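Local coordinates for Agap007691-pb (Anopheles gambiae, PDB 5C98), which is of uncertain function but adopts the serpin fold and belongs to a family whose members typically inhibit serine endopeptidases, at residues Y44-A49 against F321-Y326; A147-E152 against G174-T179; D153-G158 against M170-V175. All blocks are in the same frame, centred on the assembly; numbering follows the deposited sequence.

How the contacts relate
Following the chain from the N terminus, helix 43-51 comes first and meets strand 320-328, some 270 residues later, in contact 1. The long loop so closed contains the other two contacts. Contact 2 joins the loop after helix 133-146 to the end of strand 169-177; contact 3, formed by the next piece of that loop, closes a shorter loop onto an overlapping, slightly earlier part of the same strand, sharing G174 and V175 with contact 2. Strands 169-177 and 320-328 are parallel neighbours in the sheet. Contact 1 packs a helix on one face of this pair, whereas contacts 2 and 3 lay the loop over the opposite face.

Contact 1. Residues Y44-A49 against F321-Y326; sequences YHVRLA and FIQHCY
V46 lies between two side chains of the strand, F321 and Q323, and the closest packing gathers round its two methyl groups. V46 CG2 rests 3.7 Å from Q323 NE2, the glutamine reaching across the valine at about a right angle. V46 CG1 meets the rim atom CE2 of the F321 ring obliquely at 3.8 Å. With CG anti to its backbone N (chi1 -177°) and the chain extended beyond, Q323 carries its amide from the strand to the first turn of the helix. There the amide is gripped at both ends: NE2 donates to S173 OG on the neighbouring strand and OE1 accepts from S42 N just ahead of the helix. H45 ND1 is also hydrogen-bonded to S173 OG, so one hydroxyl ties helix and strand side chains together. This is the serpin arrangement in which helix B lies beneath the central strands of sheet A, here strands 169-177 and 320-328, in what corresponds to the shutter region. The two short segments run at 140° to each other, their axes no closer than 10.3 Å, a separation spanned by the long F321 and Q323, which meet the short V46 and A49. Looser touches flank the valine: A49 CB comes to 4.1 Å from F321 CZ, and H45 CB to 4.2 Å from Q323 NE2. Even this slacker margin has no solvent side, for all five touching residues are buried.

Contact 2. Residues A147-E152 against G174-T179; sequences ANTEIE and GVSVLT
S176 and T149 meet where the loop that follows the serpin helix F, here helix 133-146, crosses the end of strand 169-177 on the outer face of sheet A. From the strand, S176 CB points to the loop and is itself close to it, 3.1 Å from T149 OG1 and 3.3 Å from T149 O. One bond further, S176 OG sits beside the backbone N of its own residue (chi1 -61°) and donates a hydrogen bond of 2.8 Å to T149 O. It arrives in the carbonyl plane at a C=O...donor angle of 149°. S176 OG also lies 2.9 Å from T149 OG1, so both threonine oxygens crowd round the serine tip. I151 CD1 packs against S176 OG at 3.6 Å. T149 turns its hydroxyl away from the residue's own N (chi1 -160°), which brings OG1 alongside the serine. Toward the exposed edge of the contact the polar cluster gives way to aliphatic packing: E150 bends at chi2 and leads its carboxylate away, leaving its CG 3.8 Å from L178 CD2.

Contact 3. Residues D153-G158 against M170-V175; sequences DFIGEG and MLFSGV
Where F154 passes over G174 the loop keeps its distance from strand 169-177, the two CA atoms lying 8.2 Å apart, and the gap is bridged by side chains from F154, I155 and F172. A chi1 of -169° extends the F154 ring away from the backbone N and sends it down to the strand edge first. F154 CZ comes within 3.2 Å of S173 O, close to the ring plane, so the electropositive hydrogen rim of the phenyl group faces a carbonyl oxygen. Alongside, F154 CE2 touches G174 CA at 3.8 Å. G174, without a side chain, lets the F154 ring edge come down onto its CA. The other flank of the ring leans on F172: F154 CE1 stands 4.0 Å from F172 CD1, and the two phenyl side chains meet at a slant without stacking. I155 packs on F172 in turn, its CD1 lying 4.1 Å from F172 CE1. The isoleucine takes its CG1 between the backbone N and the carbonyl carbon (chi1 45°), which places both I155 CG2 and CD1 near F172 CE1. F154, I155 and F172 thus form a small, fully buried apolar cluster beneath the loop after helix F of the serpin fold. Helix 133-146 closes it from above, with Y144 stacked on the F154 ring and V140 against F154 and I155. F100 and L102 of strand 95-104 flank F172; I322 and H324 of strand 320-328 complete the other side.

Contact 1. Residues Y44-A49 against F321-Y326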
ATOM      1  N   TYR A  44       2.949  -5.228  -1.347  1.00 13.05           N
ATOM      2  CA  TYR A  44       4.373  -5.428  -1.574  1.00 12.20           C
ATOM      3  C   TYR A  44       5.158  -5.037  -0.343  1.00 14.62           C
ATOM      4  O   TYR A  44       6.080  -5.761   0.058  1.00 14.42           O
ATOM      5  CB  TYR A  44       4.823  -4.604  -2.780  1.00 14.80           C
ATOM      6  CG  TYR A  44       6.249  -4.846  -3.283  1.00 16.72           C
ATOM      7  CD1 TYR A  44       6.749  -6.134  -3.407  1.00 15.51           C
ATOM      8  CD2 TYR A  44       7.030  -3.794  -3.710  1.00 17.55           C
ATOM      9  CE1 TYR A  44       8.012  -6.361  -3.921  1.00 17.78           C
ATOM     10  CE2 TYR A  44       8.311  -4.017  -4.218  1.00 16.70           C
ATOM     11  CZ  TYR A  44       8.768  -5.291  -4.313  1.00 17.20           C
ATOM     12  OH  TYR A  44      10.019  -5.544  -4.831  1.00 19.29           O
ATOM     13  N   HIS A  45       4.840  -3.882   0.272  1.00 14.16           N
ATOM     14  CA  HIS A  45       5.581  -3.523   1.471  1.00 11.60           C
ATOM     15  C   HIS A  45       5.178  -4.370   2.677  1.00 13.68           C
ATOM     16  O   HIS A  45       6.003  -4.588   3.573  1.00 15.36           O
ATOM     17  CB  HIS A  45       5.510  -2.050   1.754  1.00 14.14           C
ATOM     18  CG  HIS A  45       6.580  -1.602   2.680  1.00 14.19           C
ATOM     19  ND1 HIS A  45       6.321  -1.060   3.916  1.00 16.42           N
ATOM     20  CD2 HIS A  45       7.919  -1.620   2.540  1.00 14.82           C
ATOM     21  CE1 HIS A  45       7.471  -0.774   4.508  1.00 16.43           C
ATOM     22  NE2 HIS A  45       8.456  -1.115   3.695  1.00 15.62           N
ATOM     23  N   VAL A  46       3.936  -4.863   2.725  1.00 13.39           N
ATOM     24  CA  VAL A  46       3.572  -5.855   3.740  1.00 14.40           C
ATOM     25  C   VAL A  46       4.547  -7.027   3.669  1.00 14.31           C
ATOM     26  O   VAL A  46       5.111  -7.455   4.678  1.00 14.78           O
ATOM     27  CB  VAL A  46       2.102  -6.288   3.568  1.00 13.77           C
ATOM     28  CG1 VAL A  46       1.776  -7.569   4.340  1.00 12.99           C
ATOM     29  CG2 VAL A  46       1.134  -5.179   3.942  1.00 15.67           C
ATOM     30  N   ARG A  47       4.753  -7.555   2.464  1.00 13.97           N
ATOM     31  CA  ARG A  47       5.700  -8.650   2.235  1.00 14.13           C
ATOM     32  C   ARG A  47       7.112  -8.252   2.644  1.00 16.36           C
ATOM     33  O   ARG A  47       7.805  -9.004   3.353  1.00 15.54           O
ATOM     34  CB  ARG A  47       5.624  -9.106   0.764  1.00 15.10           C
ATOM     35  CG  ARG A  47       6.754 -10.042   0.337  1.00 17.03           C
ATOM     36  CD  ARG A  47       7.885  -9.276  -0.311  1.00 19.01           C
ATOM     37  NE  ARG A  47       8.926 -10.181  -0.809  1.00 18.43           N
ATOM     38  CZ  ARG A  47       8.851 -10.820  -1.973  1.00 19.23           C
ATOM     39  NH1 ARG A  47       7.805 -10.659  -2.771  1.00 21.89           N
ATOM     40  NH2 ARG A  47       9.856 -11.607  -2.356  1.00 18.63           N
ATOM     41  N   LEU A  48       7.565  -7.079   2.210  1.00 13.63           N
ATOM     42  CA  LEU A  48       8.952  -6.716   2.478  1.00 14.82           C
ATOM     43  C   LEU A  48       9.192  -6.535   3.964  1.00 14.58           C
ATOM     44  O   LEU A  48      10.238  -6.961   4.498  1.00 16.26           O
ATOM     45  CB  LEU A  48       9.342  -5.452   1.716  1.00 13.81           C
ATOM     46  CG  LEU A  48       9.461  -5.687   0.216  1.00 15.76           C
ATOM     47  CD1 LEU A  48       9.584  -4.356  -0.480  1.00 19.61           C
ATOM     48  CD2 LEU A  48      10.654  -6.579  -0.174  1.00 16.44           C
ATOM     49  N   ALA A  49       8.263  -5.873   4.642  1.00 13.61           N
ATOM     50  CA  ALA A  49       8.455  -5.619   6.062  1.00 13.35           C
ATOM     51  C   ALA A  49       8.368  -6.919   6.859  1.00 14.41           C
ATOM     52  O   ALA A  49       9.221  -7.207   7.702  1.00 15.49           O
ATOM     53  CB  ALA A  49       7.448  -4.595   6.573  1.00 15.17           C
ATOM     54  N   PHE A 321       0.388  -5.589  13.305  1.00 17.12           N
ATOM     55  CA  PHE A 321       1.022  -5.063  12.090  1.00 16.17           C
ATOM     56  C   PHE A 321       0.016  -4.106  11.481  1.00 18.18           C
ATOM     57  O   PHE A 321      -1.040  -4.546  11.020  1.00 17.21           O
ATOM     58  CB  PHE A 321       1.376  -6.202  11.128  1.00 17.73           C
ATOM     59  CG  PHE A 321       2.132  -5.769   9.886  1.00 16.07           C
ATOM     60  CD1 PHE A 321       2.611  -4.472   9.744  1.00 17.51           C
ATOM     61  CD2 PHE A 321       2.358  -6.669   8.858  1.00 18.02           C
ATOM     62  CE1 PHE A 321       3.317  -4.077   8.586  1.00 19.72           C
ATOM     63  CE2 PHE A 321       3.043  -6.265   7.711  1.00 17.14           C
ATOM     64  CZ  PHE A 321       3.515  -4.984   7.589  1.00 18.73           C
ATOM     65  N   ILE A 322       0.319  -2.811  11.507  1.00 16.21           N
ATOM     66  CA  ILE A 322      -0.517  -1.758  10.948  1.00 16.61           C
ATOM     67  C   ILE A 322       0.213  -1.115   9.780  1.00 15.93           C
ATOM     68  O   ILE A 322       1.415  -0.843   9.865  1.00 16.96           O
ATOM     69  CB  ILE A 322      -0.855  -0.693  12.013  1.00 19.75           C
ATOM     70  CG1 ILE A 322      -1.657  -1.312  13.168  1.00 23.88           C
ATOM     71  CG2 ILE A 322      -1.613   0.464  11.394  1.00 18.58           C
ATOM     72  CD1 ILE A 322      -2.984  -1.907  12.786  1.00 27.09           C
ATOM     73  N   GLN A 323      -0.531  -0.834   8.721  1.00 13.59           N
ATOM     74  CA  GLN A 323      -0.036  -0.098   7.566  1.00 14.99           C
ATOM     75  C   GLN A 323      -0.821   1.192   7.391  1.00 14.54           C
ATOM     76  O   GLN A 323      -2.018   1.255   7.670  1.00 15.29           O
ATOM     77  CB  GLN A 323      -0.136  -0.914   6.283  1.00 15.10           C
ATOM     78  CG  GLN A 323       0.430  -0.247   5.061  1.00 15.51           C
ATOM     79  CD  GLN A 323       0.539  -1.187   3.876  1.00 14.56           C
ATOM     80  OE1 GLN A 323      -0.457  -1.563   3.256  1.00 15.34           O
ATOM     81  NE2 GLN A 323       1.761  -1.579   3.555  1.00 13.96           N
ATOM     82  N   HIS A 324      -0.146   2.240   6.916  1.00 14.78           N
ATOM     83  CA  HIS A 324      -0.789   3.506   6.590  1.00 15.62           C
ATOM     84  C   HIS A 324      -0.218   3.989   5.276  1.00 15.56           C
ATOM     85  O   HIS A 324       1.006   4.057   5.110  1.00 16.60           O
ATOM     86  CB  HIS A 324      -0.538   4.533   7.703  1.00 15.67           C
ATOM     87  CG  HIS A 324      -1.640   5.525   7.890  1.00 17.24           C
ATOM     88  ND1 HIS A 324      -2.073   5.921   9.141  1.00 20.23           N
ATOM     89  CD2 HIS A 324      -2.371   6.237   7.003  1.00 17.54           C
ATOM     90  CE1 HIS A 324      -3.024   6.824   9.011  1.00 19.21           C
ATOM     91  NE2 HIS A 324      -3.231   7.036   7.722  1.00 20.67           N
ATOM     92  N   CYS A 325      -1.098   4.246   4.316  1.00 14.93           N
ATOM     93  CA  CYS A 325      -0.688   4.607   2.976  1.00 15.29           C
ATOM     94  C   CYS A 325      -1.253   5.959   2.598  1.00 15.67           C
ATOM     95  O   CYS A 325      -2.317   6.361   3.072  1.00 16.39           O
ATOM     96  CB  CYS A 325      -1.182   3.593   1.967  1.00 14.44           C
ATOM     97  SG  CYS A 325      -0.307   1.988   2.068  1.00 17.96           S
ATOM     98  N   TYR A 326      -0.547   6.636   1.706  1.00 15.68           N
ATOM     99  CA  TYR A 326      -0.923   7.953   1.230  1.00 15.49           C
ATOM    100  C   TYR A 326      -0.691   8.059  -0.270  1.00 16.25           C
ATOM    101  O   TYR A 326       0.317   7.565  -0.786  1.00 15.99           O
ATOM    102  CB  TYR A 326      -0.062   9.010   1.916  1.00 16.82           C
ATOM    103  CG  TYR A 326      -0.240  10.435   1.387  1.00 18.40           C
ATOM    104  CD1 TYR A 326      -1.302  11.219   1.794  1.00 23.37           C
ATOM    105  CD2 TYR A 326       0.654  10.966   0.469  1.00 24.34           C
ATOM    106  CE1 TYR A 326      -1.481  12.540   1.293  1.00 22.46           C
ATOM    107  CE2 TYR A 326       0.492  12.269  -0.038  1.00 23.04           C
ATOM    108  CZ  TYR A 326      -0.556  13.048   0.396  1.00 24.88           C
ATOM    109  OH  TYR A 326      -0.719  14.353  -0.085  1.00 26.63           O
TER

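Contact 2. Residues A147-E152 against G174-T179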
ATOM      1  N   ALA A 147       9.840  11.585   9.119  1.00 25.74           N
ATOM      2  CA  ALA A 147      10.148  11.054   7.805  1.00 26.01           C
ATOM      3  C   ALA A 147       9.556  11.897   6.692  1.00 26.15           C
ATOM      4  O   ALA A 147       9.858  11.623   5.532  1.00 29.63           O
ATOM      5  CB  ALA A 147       9.642   9.622   7.701  1.00 27.55           C
ATOM      6  N   ASN A 148       8.745  12.904   7.031  1.00 26.26           N
ATOM      7  CA  ASN A 148       8.187  13.854   6.066  1.00 31.36           C
ATOM      8  C   ASN A 148       7.506  13.113   4.916  1.00 29.48           C
ATOM      9  O   ASN A 148       7.847  13.253   3.744  1.00 34.43           O
ATOM     10  CB  ASN A 148       9.252  14.829   5.566  1.00 31.59           C
ATOM     11  CG  ASN A 148       8.655  16.061   4.922  1.00 36.77           C
ATOM     12  OD1 ASN A 148       7.506  16.417   5.180  1.00 37.63           O
ATOM     13  ND2 ASN A 148       9.436  16.719   4.077  1.00 40.47           N
ATOM     14  N   THR A 149       6.521  12.306   5.291  1.00 25.34           N
ATOM     15  CA  THR A 149       5.882  11.375   4.376  1.00 28.39           C
ATOM     16  C   THR A 149       4.383  11.605   4.285  1.00 24.96           C
ATOM     17  O   THR A 149       3.650  10.735   3.803  1.00 21.73           O
ATOM     18  CB  THR A 149       6.192   9.946   4.793  1.00 30.83           C
ATOM     19  OG1 THR A 149       5.979   9.076   3.667  1.00 26.85           O
ATOM     20  CG2 THR A 149       5.340   9.526   6.017  1.00 25.74           C
ATOM     21  N   GLU A 150       3.921  12.774   4.719  1.00 27.27           N
ATOM     22  CA  GLU A 150       2.528  13.179   4.606  1.00 26.53           C
ATOM     23  C   GLU A 150       1.586  12.367   5.489  1.00 24.11           C
ATOM     24  O   GLU A 150       0.380  12.345   5.233  1.00 26.10           O
ATOM     25  CB  GLU A 150       2.031  13.190   3.150  1.00 25.92           C
ATOM     26  CG  GLU A 150       2.662  14.258   2.292  1.00 38.01           C
ATOM     27  CD  GLU A 150       2.475  15.636   2.886  1.00 51.23           C
ATOM     28  OE1 GLU A 150       1.313  16.027   3.117  1.00 50.07           O
ATOM     29  OE2 GLU A 150       3.490  16.307   3.158  1.00 57.31           O
ATOM     30  N   ILE A 151       2.097  11.726   6.542  1.00 23.63           N
ATOM     31  CA  ILE A 151       1.281  10.951   7.494  1.00 23.76           C
ATOM     32  C   ILE A 151       1.658  11.459   8.880  1.00 26.22           C
ATOM     33  O   ILE A 151       2.648  11.006   9.468  1.00 25.08           O
ATOM     34  CB  ILE A 151       1.494   9.431   7.385  1.00 22.72           C
ATOM     35  CG1 ILE A 151       1.144   8.915   6.000  1.00 24.79           C
ATOM     36  CG2 ILE A 151       0.609   8.713   8.402  1.00 30.36           C
ATOM     37  CD1 ILE A 151       1.513   7.461   5.768  1.00 31.29           C
ATOM     38  N   GLU A 152       0.876  12.399   9.404  1.00 26.03           N
ATOM     39  CA  GLU A 152       1.174  13.044  10.675  1.00 26.21           C
ATOM     40  C   GLU A 152       0.518  12.360  11.864  1.00 31.76           C
ATOM     41  O   GLU A 152       0.903  12.637  13.004  1.00 33.70           O
ATOM     42  CB  GLU A 152       0.751  14.517  10.637  1.00 40.14           C
ATOM     43  CG  GLU A 152       1.478  15.336   9.577  1.00 57.41           C
ATOM     44  CD  GLU A 152       2.957  15.515   9.881  1.00 58.18           C
ATOM     45  OE1 GLU A 152       3.276  16.109  10.935  1.00 62.57           O
ATOM     46  OE2 GLU A 152       3.797  15.060   9.070  1.00 54.85           O
ATOM     47  N   GLY A 174       4.655   2.246   6.422  1.00 14.86           N
ATOM     48  CA  GLY A 174       4.116   3.424   5.768  1.00 17.26           C
ATOM     49  C   GLY A 174       4.532   3.453   4.314  1.00 17.72           C
ATOM     50  O   GLY A 174       5.734   3.384   4.044  1.00 17.99           O
ATOM     51  N   VAL A 175       3.594   3.603   3.371  1.00 14.90           N
ATOM     52  CA  VAL A 175       3.917   3.736   1.949  1.00 15.35           C
ATOM     53  C   VAL A 175       3.205   4.974   1.408  1.00 14.83           C
ATOM     54  O   VAL A 175       1.972   5.002   1.336  1.00 14.67           O
ATOM     55  CB  VAL A 175       3.557   2.507   1.126  1.00 15.11           C
ATOM     56  CG1 VAL A 175       3.879   2.732  -0.350  1.00 17.47           C
ATOM     57  CG2 VAL A 175       4.329   1.300   1.689  1.00 16.75           C
ATOM     58  N   SER A 176       3.982   5.969   1.019  1.00 15.75           N
ATOM     59  CA  SER A 176       3.473   7.247   0.551  1.00 15.91           C
ATOM     60  C   SER A 176       3.990   7.511  -0.840  1.00 14.37           C
ATOM     61  O   SER A 176       5.199   7.540  -1.063  1.00 16.99           O
ATOM     62  CB  SER A 176       3.890   8.388   1.475  1.00 21.08           C
ATOM     63  OG  SER A 176       3.359   8.139   2.756  1.00 20.67           O
ATOM     64  N   VAL A 177       3.073   7.720  -1.771  1.00 15.71           N
ATOM     65  CA  VAL A 177       3.424   8.138  -3.119  1.00 17.82           C
ATOM     66  C   VAL A 177       3.395   9.660  -3.121  1.00 19.48           C
ATOM     67  O   VAL A 177       2.340  10.256  -2.887  1.00 21.46           O
ATOM     68  CB  VAL A 177       2.430   7.565  -4.140  1.00 17.96           C
ATOM     69  CG1 VAL A 177       2.736   8.118  -5.547  1.00 21.20           C
ATOM     70  CG2 VAL A 177       2.453   6.055  -4.079  1.00 19.56           C
ATOM     71  N   LEU A 178       4.540  10.275  -3.373  1.00 19.24           N
ATOM     72  CA  LEU A 178       4.718  11.712  -3.233  1.00 20.77           C
ATOM     73  C   LEU A 178       5.008  12.430  -4.547  1.00 20.91           C
ATOM     74  O   LEU A 178       4.886  13.658  -4.600  1.00 29.96           O
ATOM     75  CB  LEU A 178       5.839  12.001  -2.224  1.00 23.61           C
ATOM     76  CG  LEU A 178       5.642  11.320  -0.868  1.00 25.51           C
ATOM     77  CD1 LEU A 178       6.904  11.427  -0.018  1.00 34.21           C
ATOM     78  CD2 LEU A 178       4.440  11.904  -0.147  1.00 26.22           C
ATOM     79  N   THR A 179       5.343  11.708  -5.599  1.00 21.99           N
ATOM     80  CA  THR A 179       5.701  12.355  -6.848  0.50 22.29           C
ATOM     81  C   THR A 179       4.456  12.963  -7.497  1.00 22.67           C
ATOM     82  O   THR A 179       3.374  12.370  -7.440  1.00 21.56           O
ATOM     83  CB  THR A 179       6.328  11.316  -7.776  0.50 24.85           C
ATOM     84  OG1 THR A 179       7.605  10.934  -7.274  0.50 41.09           O
ATOM     85  CG2 THR A 179       6.539  11.867  -9.123  0.50 14.25           C
TER

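Contact 3. Residues D153-G158 against M170-V175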
ATOM      1  N   ASP A 153      -0.453  11.481  11.634  1.00 27.44           N
ATOM      2  CA  ASP A 153      -1.128  10.732  12.699  1.00 28.04           C
ATOM      3  C   ASP A 153      -1.200   9.275  12.254  1.00 26.18           C
ATOM      4  O   ASP A 153      -2.252   8.741  11.900  1.00 26.72           O
ATOM      5  CB  ASP A 153      -2.512  11.301  12.986  1.00 37.34           C
ATOM      6  CG  ASP A 153      -2.473  12.435  13.981  1.00 56.81           C
ATOM      7  OD1 ASP A 153      -2.429  12.150  15.197  1.00 65.86           O
ATOM      8  OD2 ASP A 153      -2.480  13.606  13.545  1.00 62.82           O
ATOM      9  N   PHE A 154      -0.045   8.628  12.269  1.00 24.80           N
ATOM     10  CA  PHE A 154       0.055   7.288  11.718  1.00 23.80           C
ATOM     11  C   PHE A 154      -0.873   6.304  12.442  1.00 24.05           C
ATOM     12  O   PHE A 154      -1.504   5.455  11.801  1.00 23.65           O
ATOM     13  CB  PHE A 154       1.530   6.855  11.775  1.00 22.94           C
ATOM     14  CG  PHE A 154       1.808   5.609  11.012  1.00 21.86           C
ATOM     15  CD1 PHE A 154       1.490   4.393  11.554  1.00 21.62           C
ATOM     16  CD2 PHE A 154       2.368   5.642   9.747  1.00 21.59           C
ATOM     17  CE1 PHE A 154       1.696   3.231  10.863  1.00 22.93           C
ATOM     18  CE2 PHE A 154       2.600   4.453   9.063  1.00 20.17           C
ATOM     19  CZ  PHE A 154       2.260   3.268   9.621  1.00 22.02           C
ATOM     20  N   ILE A 155      -0.933   6.365  13.780  1.00 24.74           N
ATOM     21  CA  ILE A 155      -1.725   5.435  14.583  1.00 25.09           C
ATOM     22  C   ILE A 155      -2.325   6.211  15.743  1.00 26.38           C
ATOM     23  O   ILE A 155      -1.892   7.316  16.075  1.00 26.86           O
ATOM     24  CB  ILE A 155      -0.970   4.203  15.165  1.00 24.41           C
ATOM     25  CG1 ILE A 155       0.370   4.622  15.774  1.00 24.25           C
ATOM     26  CG2 ILE A 155      -0.812   3.079  14.127  1.00 23.29           C
ATOM     27  CD1 ILE A 155       0.867   3.634  16.818  1.00 25.87           C
ATOM     28  N   GLY A 156      -3.347   5.605  16.346  1.00 26.99           N
ATOM     29  CA  GLY A 156      -3.875   6.048  17.616  1.00 28.22           C
ATOM     30  C   GLY A 156      -3.392   5.133  18.733  1.00 28.16           C
ATOM     31  O   GLY A 156      -2.857   4.050  18.511  1.00 27.24           O
ATOM     32  N   GLU A 157      -3.584   5.602  19.962  1.00 29.23           N
ATOM     33  CA  GLU A 157      -3.171   4.804  21.109  1.00 29.35           C
ATOM     34  C   GLU A 157      -3.857   3.445  21.126  1.00 29.21           C
ATOM     35  O   GLU A 157      -3.261   2.451  21.565  1.00 28.73           O
ATOM     36  CB  GLU A 157      -3.453   5.569  22.397  1.00 30.68           C
ATOM     37  CG  GLU A 157      -2.369   6.572  22.746  1.00 30.70           C
ATOM     38  CD  GLU A 157      -2.601   7.960  22.166  1.00 52.47           C
ATOM     39  OE1 GLU A 157      -3.436   8.112  21.241  1.00 60.20           O
ATOM     40  OE2 GLU A 157      -1.947   8.909  22.651  1.00 51.53           O
ATOM     41  N   GLY A 158      -5.100   3.376  20.640  1.00 29.66           N
ATOM     42  CA  GLY A 158      -5.803   2.108  20.607  1.00 29.61           C
ATOM     43  C   GLY A 158      -5.125   1.053  19.753  1.00 29.88           C
ATOM     44  O   GLY A 158      -5.299  -0.145  19.990  1.00 31.59           O
ATOM     45  N   MET A 170       5.689  -5.235  17.736  1.00 15.87           N
ATOM     46  CA  MET A 170       4.727  -4.702  16.783  1.00 17.29           C
ATOM     47  C   MET A 170       5.447  -4.106  15.593  1.00 17.60           C
ATOM     48  O   MET A 170       6.563  -3.595  15.716  1.00 18.53           O
ATOM     49  CB  MET A 170       3.882  -3.598  17.400  1.00 16.84           C
ATOM     50  CG  MET A 170       3.163  -4.051  18.667  1.00 19.57           C
ATOM     51  SD  MET A 170       1.861  -2.910  19.173  1.00 25.56           S
ATOM     52  CE  MET A 170       0.610  -3.322  17.982  1.00 24.21           C
ATOM     53  N   LEU A 171       4.801  -4.203  14.432  1.00 15.01           N
ATOM     54  CA  LEU A 171       5.385  -3.805  13.162  1.00 14.79           C
ATOM     55  C   LEU A 171       4.498  -2.763  12.501  1.00 14.40           C
ATOM     56  O   LEU A 171       3.271  -2.822  12.618  1.00 14.81           O
ATOM     57  CB  LEU A 171       5.500  -5.025  12.222  1.00 16.23           C
ATOM     58  CG  LEU A 171       6.116  -4.804  10.837  1.00 15.17           C
ATOM     59  CD1 LEU A 171       7.561  -4.304  10.931  1.00 16.87           C
ATOM     60  CD2 LEU A 171       6.029  -6.116  10.075  1.00 16.64           C
ATOM     61  N   PHE A 172       5.108  -1.812  11.793  1.00 16.53           N
ATOM     62  CA  PHE A 172       4.420  -0.739  11.097  1.00 15.89           C
ATOM     63  C   PHE A 172       5.014  -0.549   9.714  1.00 15.45           C
ATOM     64  O   PHE A 172       6.222  -0.691   9.534  1.00 15.01           O
ATOM     65  CB  PHE A 172       4.486   0.554  11.922  1.00 14.34           C
ATOM     66  CG  PHE A 172       3.980   0.346  13.305  1.00 16.47           C
ATOM     67  CD1 PHE A 172       2.632   0.519  13.593  1.00 17.21           C
ATOM     68  CD2 PHE A 172       4.813  -0.092  14.310  1.00 17.29           C
ATOM     69  CE1 PHE A 172       2.164   0.266  14.870  1.00 18.45           C
ATOM     70  CE2 PHE A 172       4.335  -0.359  15.561  1.00 18.43           C
ATOM     71  CZ  PHE A 172       3.019  -0.170  15.846  1.00 19.45           C
ATOM     72  N   SER A 173       4.147  -0.261   8.735  1.00 14.77           N
ATOM     73  CA  SER A 173       4.550   0.021   7.363  1.00 16.13           C
ATOM     74  C   SER A 173       3.879   1.305   6.929  1.00 15.05           C
ATOM     75  O   SER A 173       2.656   1.429   7.038  1.00 15.69           O
ATOM     76  CB  SER A 173       4.060  -1.104   6.455  1.00 15.53           C
ATOM     77  OG  SER A 173       4.026  -0.654   5.101  1.00 17.04           O
ATOM     78  N   GLY A 174       4.655   2.246   6.422  1.00 14.86           N
ATOM     79  CA  GLY A 174       4.116   3.424   5.768  1.00 17.26           C
ATOM     80  C   GLY A 174       4.532   3.453   4.314  1.00 17.72           C
ATOM     81  O   GLY A 174       5.734   3.384   4.044  1.00 17.99           O
ATOM     82  N   VAL A 175       3.594   3.603   3.371  1.00 14.90           N
ATOM     83  CA  VAL A 175       3.917   3.736   1.949  1.00 15.35           C
ATOM     84  C   VAL A 175       3.205   4.974   1.408  1.00 14.83           C
ATOM     85  O   VAL A 175       1.972   5.002   1.336  1.00 14.67           O
ATOM     86  CB  VAL A 175       3.557   2.507   1.126  1.00 15.11           C
ATOM     87  CG1 VAL A 175       3.879   2.732  -0.350  1.00 17.47           C
ATOM     88  CG2 VAL A 175       4.329   1.300   1.689  1.00 16.75           C
TER